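PDB 4KSA: malonyl-CoA decarboxylase, which probably catalyses the decarboxylation of malonyl-CoA to acetyl-CoA and carbon dioxide. Local coordinates for residues A362-Q367 against V440-V444; A334-L338 against L353-V357; N342-D346 against F395-R399; A388-L393 against A435-V440; N282-K286 against I421-H425. All blocks are in the same frame, centred on the assembly; numbering follows the deposited sequence.

Contact 1: A362-Q367 against V440-V444; sequences AAYFLQ and VRKLV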
# COMPACT_ATOMS: atom_id res chain seq x y z
N ALA A 362 -22.20 -21.34 -39.05
CA ALA A 362 -20.80 -21.44 -39.46
C ALA A 362 -20.43 -20.44 -40.56
O ALA A 362 -19.37 -19.83 -40.52
CB ALA A 362 -20.50 -22.86 -39.90
N ALA A 363 -21.30 -20.28 -41.56
CA ALA A 363 -21.01 -19.34 -42.63
C ALA A 363 -21.08 -17.94 -42.02
O ALA A 363 -20.30 -17.06 -42.39
CB ALA A 363 -22.01 -19.48 -43.76
N TYR A 364 -22.01 -17.75 -41.09
CA TYR A 364 -22.15 -16.48 -40.41
C TYR A 364 -20.80 -16.13 -39.77
O TYR A 364 -20.13 -15.16 -40.14
CB TYR A 364 -23.23 -16.60 -39.33
CG TYR A 364 -23.35 -15.41 -38.42
CD1 TYR A 364 -23.64 -14.15 -38.92
CD2 TYR A 364 -23.21 -15.55 -37.04
CE1 TYR A 364 -23.78 -13.04 -38.08
CE2 TYR A 364 -23.35 -14.45 -36.18
CZ TYR A 364 -23.64 -13.20 -36.72
OH TYR A 364 -23.81 -12.12 -35.88
N PHE A 365 -20.40 -16.95 -38.81
CA PHE A 365 -19.15 -16.75 -38.12
C PHE A 365 -17.92 -16.72 -39.01
O PHE A 365 -17.10 -15.81 -38.89
CB PHE A 365 -18.97 -17.85 -37.07
CG PHE A 365 -19.82 -17.65 -35.85
CD1 PHE A 365 -20.54 -18.71 -35.32
CD2 PHE A 365 -19.84 -16.42 -35.20
CE1 PHE A 365 -21.27 -18.55 -34.15
CE2 PHE A 365 -20.57 -16.25 -34.03
CZ PHE A 365 -21.28 -17.31 -33.50
N LEU A 366 -17.79 -17.69 -39.90
CA LEU A 366 -16.61 -17.74 -40.75
C LEU A 366 -16.63 -16.93 -42.03
O LEU A 366 -15.56 -16.60 -42.56
CB LEU A 366 -16.27 -19.19 -41.09
CG LEU A 366 -15.51 -19.99 -40.02
CD1 LEU A 366 -16.19 -19.87 -38.69
CD2 LEU A 366 -15.45 -21.43 -40.43
N GLN A 367 -17.81 -16.59 -42.53
CA GLN A 367 -17.90 -15.84 -43.78
C GLN A 367 -18.50 -14.44 -43.70
O GLN A 367 -18.08 -13.54 -44.42
CB GLN A 367 -18.68 -16.67 -44.82
CG GLN A 367 -17.93 -17.89 -45.36
CD GLN A 367 -18.86 -18.92 -45.98
OE1 GLN A 367 -19.77 -18.59 -46.75
NE2 GLN A 367 -18.62 -20.20 -45.67
N VAL A 440 -16.11 -27.01 -36.67
CA VAL A 440 -17.01 -25.95 -37.10
C VAL A 440 -16.65 -25.42 -38.48
O VAL A 440 -17.51 -25.02 -39.26
CB VAL A 440 -17.03 -24.77 -36.06
CG1 VAL A 440 -15.69 -24.08 -36.03
CG2 VAL A 440 -18.11 -23.78 -36.41
N ARG A 441 -15.35 -25.43 -38.77
CA ARG A 441 -14.82 -24.94 -40.04
C ARG A 441 -15.16 -25.93 -41.15
O ARG A 441 -15.31 -25.54 -42.30
CB ARG A 441 -13.30 -24.76 -39.92
CG ARG A 441 -12.69 -23.73 -40.86
CD ARG A 441 -11.40 -23.18 -40.25
NE ARG A 441 -10.50 -24.25 -39.83
CZ ARG A 441 -9.40 -24.07 -39.09
NH1 ARG A 441 -9.05 -22.85 -38.69
NH2 ARG A 441 -8.64 -25.12 -38.77
N LYS A 442 -15.29 -27.21 -40.80
CA LYS A 442 -15.64 -28.21 -41.80
C LYS A 442 -17.14 -28.43 -41.78
O LYS A 442 -17.63 -29.49 -42.15
CB LYS A 442 -14.89 -29.54 -41.54
CG LYS A 442 -15.32 -30.37 -40.34
CD LYS A 442 -14.34 -31.52 -40.11
CE LYS A 442 -14.63 -32.31 -38.82
NZ LYS A 442 -13.51 -33.20 -38.40
N LEU A 443 -17.87 -27.40 -41.38
CA LEU A 443 -19.32 -27.46 -41.30
C LEU A 443 -19.90 -26.39 -42.21
O LEU A 443 -21.12 -26.20 -42.26
CB LEU A 443 -19.76 -27.23 -39.85
CG LEU A 443 -21.25 -27.32 -39.51
CD1 LEU A 443 -21.78 -28.70 -39.90
CD2 LEU A 443 -21.44 -27.07 -38.02
N VAL A 444 -19.02 -25.71 -42.93
CA VAL A 444 -19.45 -24.65 -43.83
C VAL A 444 -19.46 -25.16 -45.26
O VAL A 444 -18.61 -25.96 -45.64
CB VAL A 444 -18.51 -23.43 -43.79
CG1 VAL A 444 -18.24 -23.02 -42.35
CG2 VAL A 444 -17.21 -23.75 -44.53
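Ala362 CB and Val444 CG1 approach to 3.3 Å where the last turns of helix 347-367 meet the tail of the chain. The same two residues have the nearest alpha carbons across the contact, Ala362 CA lying 5.6 Å from Val444 CA, so the backbones come closest at an alanine. Among the apolar contacts, CG1 of Val444 is the pivot. With CG1 anti to the carbonyl carbon (chi1 -48°), this methyl is directed at the helix, where it also touches Leu366 CD2 at 3.7 Å. Leu366, one turn beyond Ala362, does its touching with CD2 alone. That methyl meets Arg441 CG at 3.6 Å, the two side chains crossing at about a right angle, so the leucine packs on the aliphatic part of the arginine and not on its guanidinium. A further set of van der Waals contacts involves polar atoms without bonding them across the interface. Ala362 CB lies 3.7 Å from Val440 O, and Gln367 NE2 lies 3.7 Å from Val444 CB, the amide nitrogen resting beside an aliphatic carbon. Leu366 N bonds to Ala362 O at 2.7 Å within its helix; on the other side helix 438-441 ends, Lys442 being the first residue to leave helical geometry. Phe365, on another side of helix 347-367, packs on Leu390 and Leu393 of strand 389-394 and on Val412 and Tyr414 of strand 411-416. The arrangement is that of an alpha/beta domain in which a helix covers the sheet and the C-terminal tail folds back along its flank.

Contact 2: A334-L338 against L353-V357; sequences ALEAL and LKPIV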
# COMPACT_ATOMS: atom_id res chain seq x y z
N ALA A 334 -37.40 -25.91 -44.29
CA ALA A 334 -37.16 -26.27 -42.88
C ALA A 334 -37.13 -25.06 -41.94
O ALA A 334 -37.75 -25.05 -40.88
CB ALA A 334 -35.84 -27.04 -42.77
N LEU A 335 -36.41 -24.02 -42.35
CA LEU A 335 -36.30 -22.81 -41.56
C LEU A 335 -37.65 -22.26 -41.10
O LEU A 335 -37.74 -21.68 -40.02
CB LEU A 335 -35.57 -21.74 -42.39
CG LEU A 335 -34.17 -21.30 -41.96
CD1 LEU A 335 -33.37 -22.43 -41.31
CD2 LEU A 335 -33.47 -20.79 -43.21
N GLU A 336 -38.68 -22.45 -41.92
CA GLU A 336 -40.02 -21.96 -41.59
C GLU A 336 -40.44 -22.41 -40.20
O GLU A 336 -41.37 -21.85 -39.60
CB GLU A 336 -41.06 -22.46 -42.61
CG GLU A 336 -40.85 -21.96 -44.03
CD GLU A 336 -41.98 -22.38 -44.96
OE1 GLU A 336 -42.18 -23.60 -45.16
OE2 GLU A 336 -42.68 -21.48 -45.49
N ALA A 337 -39.75 -23.42 -39.69
CA ALA A 337 -40.02 -23.95 -38.36
C ALA A 337 -39.69 -22.90 -37.30
O ALA A 337 -40.40 -22.76 -36.31
CB ALA A 337 -39.19 -25.22 -38.13
N LEU A 338 -38.61 -22.16 -37.53
CA LEU A 338 -38.18 -21.13 -36.60
C LEU A 338 -39.27 -20.09 -36.37
O LEU A 338 -39.26 -19.40 -35.35
CB LEU A 338 -36.92 -20.44 -37.13
CG LEU A 338 -35.70 -21.36 -37.18
CD1 LEU A 338 -34.57 -20.70 -37.96
CD2 LEU A 338 -35.27 -21.69 -35.76
N LEU A 353 -33.98 -29.01 -37.22
CA LEU A 353 -33.39 -27.69 -37.42
C LEU A 353 -31.88 -27.63 -37.17
O LEU A 353 -31.14 -27.06 -37.96
CB LEU A 353 -34.06 -26.67 -36.50
CG LEU A 353 -35.33 -25.99 -36.98
CD1 LEU A 353 -35.96 -25.24 -35.83
CD2 LEU A 353 -35.00 -25.04 -38.13
N LYS A 354 -31.46 -28.23 -36.05
CA LYS A 354 -30.06 -28.24 -35.64
C LYS A 354 -29.03 -28.34 -36.77
O LYS A 354 -28.06 -27.59 -36.80
CB LYS A 354 -29.81 -29.35 -34.61
CG LYS A 354 -28.35 -29.47 -34.22
CD LYS A 354 -28.06 -30.63 -33.27
CE LYS A 354 -28.16 -30.21 -31.81
NZ LYS A 354 -27.56 -31.24 -30.92
N PRO A 355 -29.21 -29.28 -37.71
CA PRO A 355 -28.22 -29.37 -38.79
C PRO A 355 -28.20 -28.17 -39.72
O PRO A 355 -27.14 -27.66 -40.06
CB PRO A 355 -28.62 -30.65 -39.51
CG PRO A 355 -30.11 -30.66 -39.33
CD PRO A 355 -30.25 -30.30 -37.87
N ILE A 356 -29.37 -27.71 -40.15
CA ILE A 356 -29.41 -26.56 -41.04
C ILE A 356 -28.93 -25.28 -40.35
O ILE A 356 -28.12 -24.53 -40.92
CB ILE A 356 -30.84 -26.34 -41.66
CG1 ILE A 356 -30.84 -25.07 -42.54
CG2 ILE A 356 -31.89 -26.20 -40.56
CD1 ILE A 356 -29.70 -24.99 -43.56
N VAL A 357 -29.39 -25.03 -39.13
CA VAL A 357 -28.97 -23.82 -38.42
C VAL A 357 -27.47 -23.80 -38.15
O VAL A 357 -26.78 -22.88 -38.59
CB VAL A 357 -29.75 -23.65 -37.10
CG1 VAL A 357 -29.08 -22.62 -36.23
CG2 VAL A 357 -31.15 -23.19 -37.41
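Leu353 pushes its branched end into a hollow formed by Ala334, Ala337 and Leu338, three residues spaced to present one side of a helical turn. Its CD1 meets Leu338 CD2 at 3.6 Å and Ala337 CB at 4.0 Å, while CD2 turns to the other wall and lies 3.9 Å from Ala334 O. The alanines make the floor low enough for the isobutyl group to enter, and Leu338, crossing Leu353 at a slant, closes the rim. The contact joins two helices consecutive in the chain, 329-335 with its helix-like extension and the first half of 347-367, packed side against side. Next to the first hollow the roles are reversed, for Leu335 is the bump. Its CD1 comes to 3.9 Å from Ile356 CG1, the two side chains crossing at about a right angle. Ile356 carries CG1 anti to the backbone N (chi1 177°), which presents that branch to the incoming methyl. Leu338 CD1 makes a looser touch, 4.3 Å from Val357 CG2. Helix 311-320 extends the apolar surface, with Leu315 meeting Leu338 and Phe311 meeting Val357.

Contact 3: N342-D346 against F395-R399; sequences NWFDD and FLGDR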
# COMPACT_ATOMS: atom_id res chain seq x y z
N ASN A 342 -43.15 -22.22 -29.90
CA ASN A 342 -42.07 -22.85 -29.16
C ASN A 342 -41.51 -24.06 -29.87
O ASN A 342 -41.39 -25.12 -29.27
CB ASN A 342 -42.57 -23.28 -27.78
CG ASN A 342 -43.43 -22.23 -27.11
OD1 ASN A 342 -44.50 -21.87 -27.61
ND2 ASN A 342 -42.97 -21.73 -25.97
N TRP A 343 -41.14 -23.91 -31.14
CA TRP A 343 -40.59 -25.04 -31.88
C TRP A 343 -39.58 -25.83 -31.05
O TRP A 343 -39.50 -27.05 -31.17
CB TRP A 343 -39.93 -24.56 -33.18
CG TRP A 343 -38.77 -23.64 -32.98
CD1 TRP A 343 -38.80 -22.28 -33.03
CD2 TRP A 343 -37.42 -24.01 -32.71
NE1 TRP A 343 -37.54 -21.78 -32.81
CE2 TRP A 343 -36.67 -22.82 -32.61
CE3 TRP A 343 -36.77 -25.24 -32.54
CZ2 TRP A 343 -35.30 -22.82 -32.34
CZ3 TRP A 343 -35.41 -25.24 -32.27
CH2 TRP A 343 -34.69 -24.03 -32.18
N PHE A 344 -38.82 -25.14 -30.20
CA PHE A 344 -37.83 -25.80 -29.37
C PHE A 344 -38.45 -26.82 -28.40
O PHE A 344 -37.76 -27.69 -27.87
CB PHE A 344 -36.98 -24.77 -28.59
CG PHE A 344 -37.79 -23.81 -27.74
CD1 PHE A 344 -38.33 -22.65 -28.29
CD2 PHE A 344 -37.99 -24.07 -26.38
CE1 PHE A 344 -39.07 -21.76 -27.51
CE2 PHE A 344 -38.73 -23.18 -25.59
CZ PHE A 344 -39.27 -22.03 -26.15
N ASP A 345 -39.76 -26.71 -28.18
CA ASP A 345 -40.44 -27.64 -27.29
C ASP A 345 -40.86 -28.93 -28.00
O ASP A 345 -41.68 -29.69 -27.48
CB ASP A 345 -41.65 -26.96 -26.65
CG ASP A 345 -41.26 -25.91 -25.63
OD1 ASP A 345 -40.16 -26.04 -25.04
OD2 ASP A 345 -42.05 -24.96 -25.40
N ASP A 346 -40.30 -29.19 -29.17
CA ASP A 346 -40.60 -30.40 -29.92
C ASP A 346 -39.31 -31.07 -30.39
O ASP A 346 -38.83 -30.80 -31.49
CB ASP A 346 -41.46 -30.10 -31.14
CG ASP A 346 -41.76 -31.34 -31.98
OD1 ASP A 346 -42.50 -32.23 -31.50
OD2 ASP A 346 -41.24 -31.44 -33.11
N PHE A 395 -26.26 -25.42 -30.25
CA PHE A 395 -27.65 -25.30 -30.66
C PHE A 395 -28.53 -25.33 -29.40
O PHE A 395 -28.32 -26.15 -28.51
CB PHE A 395 -28.05 -26.45 -31.59
CG PHE A 395 -29.42 -26.30 -32.19
CD1 PHE A 395 -29.64 -25.41 -33.24
CD2 PHE A 395 -30.50 -27.00 -31.68
CE1 PHE A 395 -30.92 -25.21 -33.76
CE2 PHE A 395 -31.78 -26.81 -32.19
CZ PHE A 395 -31.99 -25.92 -33.23
N LEU A 396 -29.50 -24.42 -29.34
CA LEU A 396 -30.42 -24.35 -28.20
C LEU A 396 -29.75 -24.27 -26.84
O LEU A 396 -30.17 -24.92 -25.89
CB LEU A 396 -31.39 -25.53 -28.24
CG LEU A 396 -32.52 -25.39 -29.26
CD1 LEU A 396 -33.41 -26.62 -29.28
CD2 LEU A 396 -33.32 -24.16 -28.89
N GLY A 397 -28.70 -23.46 -26.74
CA GLY A 397 -28.02 -23.31 -25.47
C GLY A 397 -28.81 -22.38 -24.55
O GLY A 397 -28.80 -22.55 -23.33
N ASP A 398 -29.51 -21.42 -25.14
CA ASP A 398 -30.30 -20.48 -24.35
C ASP A 398 -31.71 -20.32 -24.91
O ASP A 398 -31.91 -19.64 -25.92
CB ASP A 398 -29.58 -19.13 -24.30
CG ASP A 398 -30.38 -18.07 -23.56
OD1 ASP A 398 -30.97 -18.41 -22.51
OD2 ASP A 398 -30.41 -16.91 -24.03
N ARG A 399 -32.69 -20.93 -24.27
CA ARG A 399 -34.05 -20.81 -24.76
C ARG A 399 -34.82 -19.73 -24.05
O ARG A 399 -36.05 -19.67 -24.13
CB ARG A 399 -34.79 -22.15 -24.68
CG ARG A 399 -34.76 -22.86 -23.35
CD ARG A 399 -35.35 -24.25 -23.52
NE ARG A 399 -34.68 -24.96 -24.61
CZ ARG A 399 -35.18 -26.02 -25.24
NH1 ARG A 399 -36.38 -26.50 -24.90
NH2 ARG A 399 -34.49 -26.60 -26.22
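Arg399 NH1 is the polar atom that reaches across to the loop of 342-346: Asp345 OD1 lies 3.8 Å from it in a long salt bridge, and Phe344 CD2 approaches it to 3.3 Å. The phenyl and guanidinium planes stand 78° apart, and CD2 comes over one face of the guanidinium, offset toward its rim. NH1 in turn lies in the plane of the ring at its edge, so the charge meets the rim of Phe344 rather than its pi face, while Arg399 CB lies over one face of the ring. Phe344 reaches this place with CG between the backbone N and the carbonyl carbon (chi1 56°), a torsion that turns the ring toward the arginine. The apolar half is centred on Leu396, whose CD2 lies 3.6 Å from Trp343 CH2 and 3.7 Å from Phe344 CB, bridging the two aromatic side chains. With an alanine here that methyl is absent, and Trp343 and Phe344 would probably lose the group wedged between them, leaving a gap beside the indole. Phe395 meets Trp343 rim to rim, with CZ of Phe395 3.5 Å from CH2 of Trp343 and the planes at 45°, so this is not a stack. Met404 of helix 401-407 touches Trp343, Phe344, Leu396 and Arg399 and backs both halves. The contact thus fastens the turn before helix 347-367 to the loop that follows strand 389-394. Because Arg399 and Asp345 are both exposed and their bridge is long, the attraction between them is likely to be weak, and the aromatic and aliphatic contacts probably carry most of the hold.

Contact 4: A388-L393 against A435-V440; sequences ARLDRL and AAASAV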
# COMPACT_ATOMS: atom_id res chain seq x y z
N ALA A 388 -8.81 -15.66 -28.95
CA ALA A 388 -9.50 -16.93 -28.78
C ALA A 388 -9.75 -17.62 -30.11
O ALA A 388 -9.50 -17.05 -31.18
CB ALA A 388 -10.81 -16.73 -28.06
N ARG A 389 -10.23 -18.86 -29.99
CA ARG A 389 -10.56 -19.76 -31.10
C ARG A 389 -12.04 -20.11 -31.01
O ARG A 389 -12.54 -20.39 -29.92
CB ARG A 389 -9.73 -21.05 -30.96
CG ARG A 389 -10.18 -22.24 -31.84
CD ARG A 389 -9.26 -23.46 -31.68
NE ARG A 389 -9.78 -24.45 -30.73
CZ ARG A 389 -9.02 -25.28 -30.02
NH1 ARG A 389 -9.57 -26.15 -29.18
NH2 ARG A 389 -7.70 -25.24 -30.14
N LEU A 390 -12.74 -20.08 -32.14
CA LEU A 390 -14.16 -20.46 -32.14
C LEU A 390 -14.16 -21.99 -32.02
O LEU A 390 -13.82 -22.69 -32.96
CB LEU A 390 -14.81 -20.02 -33.45
CG LEU A 390 -16.26 -20.48 -33.61
CD1 LEU A 390 -17.09 -20.08 -32.40
CD2 LEU A 390 -16.82 -19.88 -34.89
N ASP A 391 -14.55 -22.50 -30.85
CA ASP A 391 -14.49 -23.92 -30.57
C ASP A 391 -15.74 -24.80 -30.73
O ASP A 391 -15.62 -25.97 -31.10
CB ASP A 391 -13.91 -24.11 -29.17
CG ASP A 391 -13.13 -25.41 -29.02
OD1 ASP A 391 -12.18 -25.62 -29.80
OD2 ASP A 391 -13.47 -26.20 -28.11
N ARG A 392 -16.92 -24.29 -30.44
CA ARG A 392 -18.12 -25.10 -30.59
C ARG A 392 -19.39 -24.29 -30.67
O ARG A 392 -19.51 -23.26 -30.02
CB ARG A 392 -18.22 -26.10 -29.44
CG ARG A 392 -19.65 -26.30 -28.92
CD ARG A 392 -19.87 -27.70 -28.39
NE ARG A 392 -18.81 -28.13 -27.50
CZ ARG A 392 -18.82 -27.99 -26.18
NH1 ARG A 392 -17.78 -28.42 -25.46
NH2 ARG A 392 -19.87 -27.44 -25.57
N LEU A 393 -20.35 -24.76 -31.46
CA LEU A 393 -21.63 -24.09 -31.63
C LEU A 393 -22.65 -24.84 -30.79
O LEU A 393 -22.84 -26.03 -30.96
CB LEU A 393 -22.03 -24.09 -33.10
CG LEU A 393 -20.95 -23.61 -34.08
CD1 LEU A 393 -21.50 -23.55 -35.49
CD2 LEU A 393 -20.46 -22.24 -33.66
N ALA A 435 -9.73 -17.91 -36.22
CA ALA A 435 -9.28 -19.11 -35.54
C ALA A 435 -10.48 -19.92 -35.09
O ALA A 435 -11.07 -19.68 -34.02
CB ALA A 435 -8.39 -18.75 -34.35
N ALA A 436 -10.83 -20.88 -35.93
CA ALA A 436 -11.96 -21.77 -35.67
C ALA A 436 -11.46 -23.20 -35.62
O ALA A 436 -10.40 -23.51 -36.16
CB ALA A 436 -12.98 -21.62 -36.78
N ALA A 437 -12.23 -24.06 -34.96
CA ALA A 437 -11.90 -25.48 -34.84
C ALA A 437 -12.47 -26.20 -36.06
O ALA A 437 -13.47 -25.75 -36.64
CB ALA A 437 -12.51 -26.05 -33.57
N SER A 438 -11.85 -27.31 -36.47
CA SER A 438 -12.34 -28.08 -37.62
C SER A 438 -13.81 -28.43 -37.46
O SER A 438 -14.62 -28.24 -38.37
CB SER A 438 -11.53 -29.37 -37.79
OG SER A 438 -10.17 -29.09 -38.06
N ALA A 439 -14.17 -28.93 -36.28
CA ALA A 439 -15.54 -29.29 -35.99
C ALA A 439 -16.56 -28.25 -36.46
O ALA A 439 -17.74 -28.55 -36.64
CB ALA A 439 -15.70 -29.53 -34.49
N VAL A 440 -16.11 -27.01 -36.67
CA VAL A 440 -17.01 -25.95 -37.10
C VAL A 440 -16.65 -25.42 -38.48
O VAL A 440 -17.51 -25.02 -39.26
CB VAL A 440 -17.03 -24.77 -36.06
CG1 VAL A 440 -15.69 -24.08 -36.03
CG2 VAL A 440 -18.11 -23.78 -36.41
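Leu390 and Ala436 form a single parallel backbone bridge, their alpha carbons 4.4 Å apart, with Leu390 N donating to Ala435 O at 2.5 Å, Ala437 N donating to Leu390 O at 2.9 Å, and a rising register (Arg389 with Ala435, Leu390 with Ala436, Asp391 with Ala437) that confirms the parallel sense. Of the side chains, Arg389 and Asp391 form a charged pair along the strand. NE and NH1 of Arg389 grip Asp391 OD1 side-on at 2.8 Å and 2.7 Å, so two nitrogens share one oxygen. That oxygen lies almost in the guanidinium plane, yet both nitrogens approach it from the same face of the carboxylate, tilted out of its plane. Ala437 CB rests 3.8 Å from the same Asp391 OD1, bringing the second segment up against the pair. On the apolar side Val440 has CG2 anti to the backbone N, and CG2 meets Leu393 CD1 at 3.5 Å with the side chains at about a right angle. Leu390 and Leu393 both face helix 347-367, Leu390 touching Leu366 and Leu393 touching Leu358. Their common side is consistent with the classic beta bulge at Asp391 and Arg392, which both face Asn413 of strand 411-416 and so shift the alternation by one residue. Ala437 is the N-cap of helix 438-441. The arrangement is an edge strand of a mixed sheet, hydrogen-bonded on one side to strand 411-416 and bridged on the other by an extended segment that then turns into a short helix.

Contact 5: N282-K286 against I421-H425; sequences NFLIK and IEANH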
# COMPACT_ATOMS: atom_id res chain seq x y z
N ASN A 282 -6.42 -5.70 -26.71
CA ASN A 282 -6.99 -6.95 -27.17
C ASN A 282 -6.68 -8.10 -26.24
O ASN A 282 -7.27 -9.17 -26.34
CB ASN A 282 -6.48 -7.21 -28.56
CG ASN A 282 -7.00 -6.18 -29.55
OD1 ASN A 282 -8.16 -6.24 -29.95
ND2 ASN A 282 -6.17 -5.21 -29.90
N PHE A 283 -5.78 -7.86 -25.30
CA PHE A 283 -5.39 -8.92 -24.39
C PHE A 283 -5.97 -8.79 -23.00
O PHE A 283 -5.28 -8.94 -21.99
CB PHE A 283 -3.87 -8.99 -24.37
CG PHE A 283 -3.29 -9.23 -25.72
CD1 PHE A 283 -3.36 -10.50 -26.29
CD2 PHE A 283 -2.75 -8.19 -26.46
CE1 PHE A 283 -2.90 -10.72 -27.59
CE2 PHE A 283 -2.28 -8.41 -27.76
CZ PHE A 283 -2.35 -9.67 -28.33
N LEU A 284 -7.27 -8.54 -22.96
CA LEU A 284 -7.97 -8.41 -21.70
C LEU A 284 -8.21 -9.76 -21.08
O LEU A 284 -7.85 -9.99 -19.93
CB LEU A 284 -9.31 -7.69 -21.90
CG LEU A 284 -9.31 -6.25 -22.41
CD1 LEU A 284 -10.72 -5.74 -22.22
CD2 LEU A 284 -8.32 -5.36 -21.65
N ILE A 285 -8.84 -10.66 -21.83
CA ILE A 285 -9.12 -11.99 -21.30
C ILE A 285 -7.82 -12.72 -20.93
O ILE A 285 -7.77 -13.53 -20.01
CB ILE A 285 -9.94 -12.79 -22.33
CG1 ILE A 285 -11.24 -12.03 -22.64
CG2 ILE A 285 -10.25 -14.20 -21.79
CD1 ILE A 285 -12.19 -11.96 -21.48
N LYS A 286 -6.76 -12.39 -21.65
CA LYS A 286 -5.46 -12.98 -21.37
C LYS A 286 -5.15 -12.74 -19.89
O LYS A 286 -4.85 -13.68 -19.13
CB LYS A 286 -4.40 -12.29 -22.22
CG LYS A 286 -3.32 -13.19 -22.73
CD LYS A 286 -2.32 -13.54 -21.67
CE LYS A 286 -1.09 -14.11 -22.35
NZ LYS A 286 -0.62 -13.21 -23.44
N ILE A 421 -3.04 -17.42 -27.71
CA ILE A 421 -3.78 -16.16 -27.69
C ILE A 421 -3.12 -15.18 -28.65
O ILE A 421 -3.77 -14.63 -29.54
CB ILE A 421 -3.78 -15.51 -26.29
CG1 ILE A 421 -4.65 -16.30 -25.32
CG2 ILE A 421 -4.28 -14.07 -26.40
CD1 ILE A 421 -6.10 -16.30 -25.69
N GLU A 422 -1.83 -14.96 -28.48
CA GLU A 422 -1.12 -14.03 -29.35
C GLU A 422 -1.12 -14.49 -30.79
O GLU A 422 -1.33 -13.68 -31.69
CB GLU A 422 0.32 -13.83 -28.86
CG GLU A 422 0.39 -13.00 -27.58
CD GLU A 422 1.80 -12.68 -27.17
OE1 GLU A 422 2.61 -12.29 -28.05
OE2 GLU A 422 2.11 -12.82 -25.96
N ALA A 423 -0.89 -15.78 -31.00
CA ALA A 423 -0.88 -16.34 -32.34
C ALA A 423 -2.19 -16.02 -33.09
O ALA A 423 -2.18 -15.44 -34.19
CB ALA A 423 -0.66 -17.85 -32.27
N ASN A 424 -3.30 -16.41 -32.48
CA ASN A 424 -4.61 -16.18 -33.08
C ASN A 424 -4.91 -14.70 -33.30
O ASN A 424 -5.38 -14.32 -34.37
CB ASN A 424 -5.69 -16.82 -32.22
CG ASN A 424 -5.57 -18.32 -32.17
OD1 ASN A 424 -4.95 -18.93 -33.05
ND2 ASN A 424 -6.16 -18.93 -31.15
N HIS A 425 -4.62 -13.87 -32.29
CA HIS A 425 -4.86 -12.45 -32.42
C HIS A 425 -4.14 -11.91 -33.64
O HIS A 425 -4.74 -11.22 -34.45
CB HIS A 425 -4.37 -11.68 -31.18
CG HIS A 425 -4.30 -10.20 -31.38
ND1 HIS A 425 -5.42 -9.39 -31.35
CD2 HIS A 425 -3.27 -9.39 -31.72
CE1 HIS A 425 -5.07 -8.15 -31.66
NE2 HIS A 425 -3.77 -8.13 -31.89
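Phe283 and His425, the two residues most covered by the contact, meet in a T-shaped, edge-to-face pair. The edge of Phe283 points to the face of His425, with CZ of Phe283 3.5 Å from CD2 of His425, ring centroids 4.8 Å apart and planes at 63°. His425 has CG anti to the backbone N (chi1 167°), which carries the imidazole off its helix between Phe283 and Asn282. On the Asn282 side CG of the amide lies 3.5 Å from CE1 of His425, the amide and ring planes being 37° apart. The imidazole is also held by its nitrogens: ND1 is hydrogen-bonded to Gly385 O and NE2 to Glu52 N of the second subunit, while Asn282 ND2 bonds to the carboxylate of that same Glu52. Losing the imidazole to an alanine here is likely to leave the Phe283 edge without its facing ring, and both Gly385 O and Glu52 N of the second subunit without this partner. Ile421, the third main residue, sets CG2 at the edge of the Phe283 ring, near its plane and 3.7 Å from CD1. The same methyl receives Lys286 CG at 3.9 Å. Lys286 bends at chi2 and chi4, bringing NZ to 3.7 Å from Glu422 OE2 in a long salt bridge at the border of the apolar patch. The start of helix 284-295 is thereby joined to the first turn of helix 421-431. Tyr416 of strand 411-416 touches both Ile285 and Ile421, and Ile285 reaches Phe265 and Ile268 of strand 262-270, so both helices rest on the sheet next to the subunit interface.

Along the chain the segments interleave: contact 5 opens first and encloses contacts 2 and 3, while its later half precedes the C-terminal halves of contacts 4 and 1. Helix 347-367 links contacts 2 and 1, whose centres are about 16 Å apart. Contact 3 adjoins contact 2 at about 11 Å between centres, Leu353 CD1 lying 3.4 Å from Trp343 CE3. Contacts 1 and 4 share Val440 and helix 438-441, their centres about 9 Å apart. Contact 5 touches contact 4 through Asn424, centres about 15 Å apart, but lies about 34 Å between centres from contact 2. Contacts 1 and 4 tie the C-terminal tail to helix 347-367 and strand 389-394, contacts 2 and 3 join the helices and loops beyond, and contact 5 alone of the five touches another subunit.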